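Local coordinates for protein alpha-14 giardin (Giardia lamblia, PDB 3CHJ) that binds calcium and, in its presence, acidic phospholipids as an annexin, and may link the phospholipid bilayer to the underlying axoneme as a calcium-regulated structural element, at residues 252-266 / 291-303. Residues are numbered along the deposited sequence; the frame is centred on the assembly and turned at random.
Sequences NVAFAGSGSDSNRLN and FDERCATELKGVY
Asn252, near the end of helix 243-254, reaches Arg294 through a water, which donates to Asn252 O and accepts from Arg294 NH2. Phe255 carries most of the apolar contact. Its ring points its edge at the face of Phe291 in an offset T-shaped pair, centroids 5.5 Å apart and planes at 63°, while Leu299 CD1 lies at the edge of the Phe255 ring, near CE1. Arg294 slides past Phe255 in the opposite direction: bent at chi2 (66°), it lays one guanidinium face over Phe255 CB and brings NH2 to 2.9 Å from Phe255 O. Arg294 NE meets Glu298 OE2 in a nearly straight 2.8 Å salt bridge, one helical turn on. In the loop that follows, Ser260 OG donates to a second water, which in turn donates to Glu298 O; Ser260 CB rests on Leu299 CD2. In helix 262-272, Leu265 meets Leu299 tip to tip, CD1 to CD2 4.1 Å. Asn266 OD1 then accepts from Tyr303 OH at 2.6 Å, the donor standing above the carbonyl plane; Asn266 ND2 donates to Asp70 O of helix 69-78. Within the family's fourth-repeat region, Arg294 thus probably offsets the oxygens of Phe255 and Glu298, while Tyr303 satisfies buried Asn266 OD1.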
# COMPACT_ATOMS: atom_id res chain seq x y z
N ASN A 252 4.85 6.67 7.81
CA ASN A 252 4.99 7.26 9.15
C ASN A 252 4.55 6.30 10.25
O ASN A 252 5.24 6.14 11.28
CB ASN A 252 4.24 8.59 9.24
CG ASN A 252 4.43 9.26 10.61
OD1 ASN A 252 5.50 9.80 10.92
ND2 ASN A 252 3.39 9.23 11.42
N VAL A 253 3.42 5.64 10.03
CA VAL A 253 2.90 4.69 11.03
C VAL A 253 3.86 3.51 11.17
O VAL A 253 4.12 3.05 12.29
CB VAL A 253 1.47 4.22 10.68
CG1 VAL A 253 1.02 3.11 11.63
CG2 VAL A 253 0.51 5.38 10.73
N ALA A 254 4.40 3.05 10.04
CA ALA A 254 5.34 1.91 10.02
C ALA A 254 6.65 2.20 10.76
O ALA A 254 7.18 1.32 11.44
CB ALA A 254 5.61 1.47 8.60
N PHE A 255 7.14 3.44 10.69
CA PHE A 255 8.30 3.87 11.49
C PHE A 255 7.94 4.00 12.99
O PHE A 255 8.81 4.31 13.83
CB PHE A 255 8.84 5.22 10.99
CG PHE A 255 9.51 5.19 9.63
CD1 PHE A 255 10.49 4.24 9.32
CD2 PHE A 255 9.21 6.17 8.68
CE1 PHE A 255 11.13 4.24 8.07
CE2 PHE A 255 9.85 6.18 7.42
CZ PHE A 255 10.81 5.21 7.12
N ALA A 256 6.67 3.78 13.31
CA ALA A 256 6.07 4.07 14.64
C ALA A 256 6.75 3.54 15.89
O ALA A 256 7.12 2.36 15.97
CB ALA A 256 4.59 3.65 14.66
N GLY A 257 6.88 4.44 16.87
CA GLY A 257 7.26 4.10 18.25
C GLY A 257 8.69 3.64 18.48
O GLY A 257 9.64 4.28 18.02
N SER A 258 8.81 2.52 19.19
CA SER A 258 10.09 2.03 19.71
C SER A 258 11.06 1.63 18.60
O SER A 258 12.19 2.13 18.53
CB SER A 258 9.84 0.85 20.66
OG SER A 258 11.04 0.44 21.29
N GLY A 259 10.62 0.71 17.74
CA GLY A 259 11.39 0.29 16.58
C GLY A 259 10.63 0.59 15.31
O GLY A 259 10.05 1.68 15.16
N SER A 260 10.62 -0.38 14.40
CA SER A 260 10.01 -0.22 13.08
C SER A 260 9.43 -1.52 12.57
O SER A 260 9.92 -2.61 12.90
CB SER A 260 11.03 0.33 12.09
OG SER A 260 11.49 1.60 12.51
N ASP A 261 8.40 -1.40 11.73
CA ASP A 261 7.62 -2.53 11.22
C ASP A 261 8.11 -2.91 9.82
O ASP A 261 7.57 -2.41 8.85
CB ASP A 261 6.13 -2.10 11.18
CG ASP A 261 5.17 -3.25 10.84
OD1 ASP A 261 5.57 -4.31 10.32
OD2 ASP A 261 3.95 -3.05 11.08
N SER A 262 9.13 -3.78 9.73
CA SER A 262 9.79 -4.08 8.44
C SER A 262 8.89 -4.75 7.39
O SER A 262 9.00 -4.45 6.20
CB SER A 262 11.10 -4.88 8.63
OG SER A 262 10.87 -6.27 8.71
N ASN A 263 8.02 -5.65 7.81
CA ASN A 263 7.04 -6.23 6.86
C ASN A 263 6.13 -5.16 6.28
O ASN A 263 5.87 -5.15 5.05
CB ASN A 263 6.21 -7.31 7.55
CG ASN A 263 7.03 -8.53 7.84
OD1 ASN A 263 7.82 -8.98 7.01
ND2 ASN A 263 6.85 -9.08 9.04
N ARG A 264 5.66 -4.27 7.13
CA ARG A 264 4.83 -3.17 6.64
C ARG A 264 5.65 -2.23 5.75
O ARG A 264 5.19 -1.84 4.67
CB ARG A 264 4.08 -2.38 7.74
CG ARG A 264 3.36 -1.12 7.22
CD ARG A 264 2.51 -0.41 8.27
NE ARG A 264 1.11 -0.80 8.16
CZ ARG A 264 0.19 -0.60 9.11
NH1 ARG A 264 0.55 -0.07 10.28
NH2 ARG A 264 -1.07 -0.93 8.90
N LEU A 265 6.87 -1.88 6.18
CA LEU A 265 7.70 -1.01 5.35
C LEU A 265 7.89 -1.63 3.97
O LEU A 265 7.83 -0.91 2.96
CB LEU A 265 9.07 -0.75 6.01
CG LEU A 265 9.03 0.08 7.30
CD1 LEU A 265 10.34 -0.07 8.08
CD2 LEU A 265 8.78 1.54 7.01
N ASN A 266 8.16 -2.93 3.93
CA ASN A 266 8.41 -3.60 2.65
C ASN A 266 7.19 -3.52 1.73
O ASN A 266 7.32 -3.15 0.56
CB ASN A 266 8.81 -5.07 2.86
CG ASN A 266 10.21 -5.21 3.39
OD1 ASN A 266 10.96 -4.22 3.46
ND2 ASN A 266 10.60 -6.44 3.72
N PHE A 291 11.85 12.70 5.45
CA PHE A 291 11.76 11.24 5.38
C PHE A 291 13.10 10.58 5.62
O PHE A 291 13.20 9.62 6.40
CB PHE A 291 11.22 10.83 4.00
CG PHE A 291 11.06 9.33 3.82
CD1 PHE A 291 9.84 8.71 4.07
CD2 PHE A 291 12.13 8.55 3.37
CE1 PHE A 291 9.69 7.34 3.89
CE2 PHE A 291 11.99 7.18 3.19
CZ PHE A 291 10.78 6.57 3.46
N ASP A 292 14.14 11.09 4.94
CA ASP A 292 15.46 10.46 5.04
C ASP A 292 15.99 10.52 6.47
O ASP A 292 16.69 9.62 6.91
CB ASP A 292 16.45 11.08 4.05
CG ASP A 292 16.18 10.68 2.61
OD1 ASP A 292 15.32 9.80 2.34
OD2 ASP A 292 16.84 11.27 1.72
N GLU A 293 15.64 11.59 7.19
CA GLU A 293 16.11 11.74 8.57
C GLU A 293 15.43 10.74 9.50
O GLU A 293 16.08 10.14 10.35
CB GLU A 293 15.89 13.17 9.04
CG GLU A 293 16.43 13.47 10.43
CD GLU A 293 16.10 14.88 10.89
OE1 GLU A 293 16.39 15.84 10.13
OE2 GLU A 293 15.55 15.01 12.00
N ARG A 294 14.12 10.55 9.33
CA ARG A 294 13.41 9.52 10.07
C ARG A 294 13.95 8.13 9.74
O ARG A 294 14.19 7.32 10.63
CB ARG A 294 11.89 9.60 9.83
CG ARG A 294 11.09 8.65 10.71
CD ARG A 294 11.17 9.04 12.19
NE ARG A 294 10.48 8.08 13.05
CZ ARG A 294 9.18 8.11 13.30
NH1 ARG A 294 8.41 9.06 12.76
NH2 ARG A 294 8.63 7.20 14.09
N CYS A 295 14.16 7.87 8.46
CA CYS A 295 14.70 6.59 8.02
C CYS A 295 16.09 6.32 8.62
O CYS A 295 16.37 5.19 9.04
CB CYS A 295 14.73 6.54 6.49
SG CYS A 295 14.88 4.88 5.81
N ALA A 296 16.92 7.35 8.68
CA ALA A 296 18.27 7.26 9.25
C ALA A 296 18.23 6.88 10.73
O ALA A 296 19.03 6.06 11.19
CB ALA A 296 19.02 8.56 9.08
N THR A 297 17.30 7.48 11.47
CA THR A 297 17.15 7.15 12.88
C THR A 297 16.63 5.74 13.08
O THR A 297 17.16 4.99 13.90
CB THR A 297 16.23 8.16 13.61
OG1 THR A 297 16.71 9.49 13.39
CG2 THR A 297 16.24 7.88 15.10
N GLU A 298 15.60 5.36 12.32
CA GLU A 298 14.89 4.11 12.55
C GLU A 298 15.61 2.90 11.98
O GLU A 298 15.52 1.82 12.55
CB GLU A 298 13.48 4.15 11.93
CG GLU A 298 12.55 5.26 12.42
CD GLU A 298 12.18 5.14 13.89
OE1 GLU A 298 12.19 4.01 14.43
OE2 GLU A 298 11.88 6.20 14.50
N LEU A 299 16.29 3.08 10.85
CA LEU A 299 16.85 1.96 10.10
C LEU A 299 18.35 2.10 9.92
O LEU A 299 18.84 3.13 9.45
CB LEU A 299 16.15 1.83 8.74
CG LEU A 299 14.61 1.68 8.70
CD1 LEU A 299 14.12 1.57 7.25
CD2 LEU A 299 14.12 0.48 9.52
N LYS A 300 19.09 1.07 10.29
CA LYS A 300 20.54 1.07 10.11
C LYS A 300 20.92 0.19 8.93
O LYS A 300 20.16 -0.69 8.52
CB LYS A 300 21.25 0.57 11.38
CG LYS A 300 21.00 1.41 12.63
CD LYS A 300 21.58 2.81 12.51
CE LYS A 300 21.30 3.63 13.75
NZ LYS A 300 19.85 3.94 13.91
N GLY A 301 22.10 0.45 8.37
CA GLY A 301 22.65 -0.40 7.34
C GLY A 301 21.96 -0.33 6.00
O GLY A 301 21.23 0.63 5.70
N VAL A 302 22.24 -1.34 5.18
CA VAL A 302 21.84 -1.39 3.79
C VAL A 302 20.31 -1.34 3.64
O VAL A 302 19.81 -0.76 2.66
CB VAL A 302 22.46 -2.61 3.05
CG1 VAL A 302 21.87 -3.93 3.51
CG2 VAL A 302 22.38 -2.42 1.53
N TYR A 303 19.59 -1.92 4.58
CA TYR A 303 18.13 -1.94 4.49
C TYR A 303 17.58 -0.52 4.50
O TYR A 303 16.70 -0.18 3.71
CB TYR A 303 17.50 -2.80 5.60
CG TYR A 303 15.99 -2.84 5.59
CD1 TYR A 303 15.30 -3.51 4.58
CD2 TYR A 303 15.24 -2.18 6.57
CE1 TYR A 303 13.91 -3.55 4.57
CE2 TYR A 303 13.85 -2.21 6.57
CZ TYR A 303 13.19 -2.89 5.56
OH TYR A 303 11.82 -2.90 5.57
O HOH W 1 5.88 7.60 13.63
O HOH W 2 13.59 1.08 14.28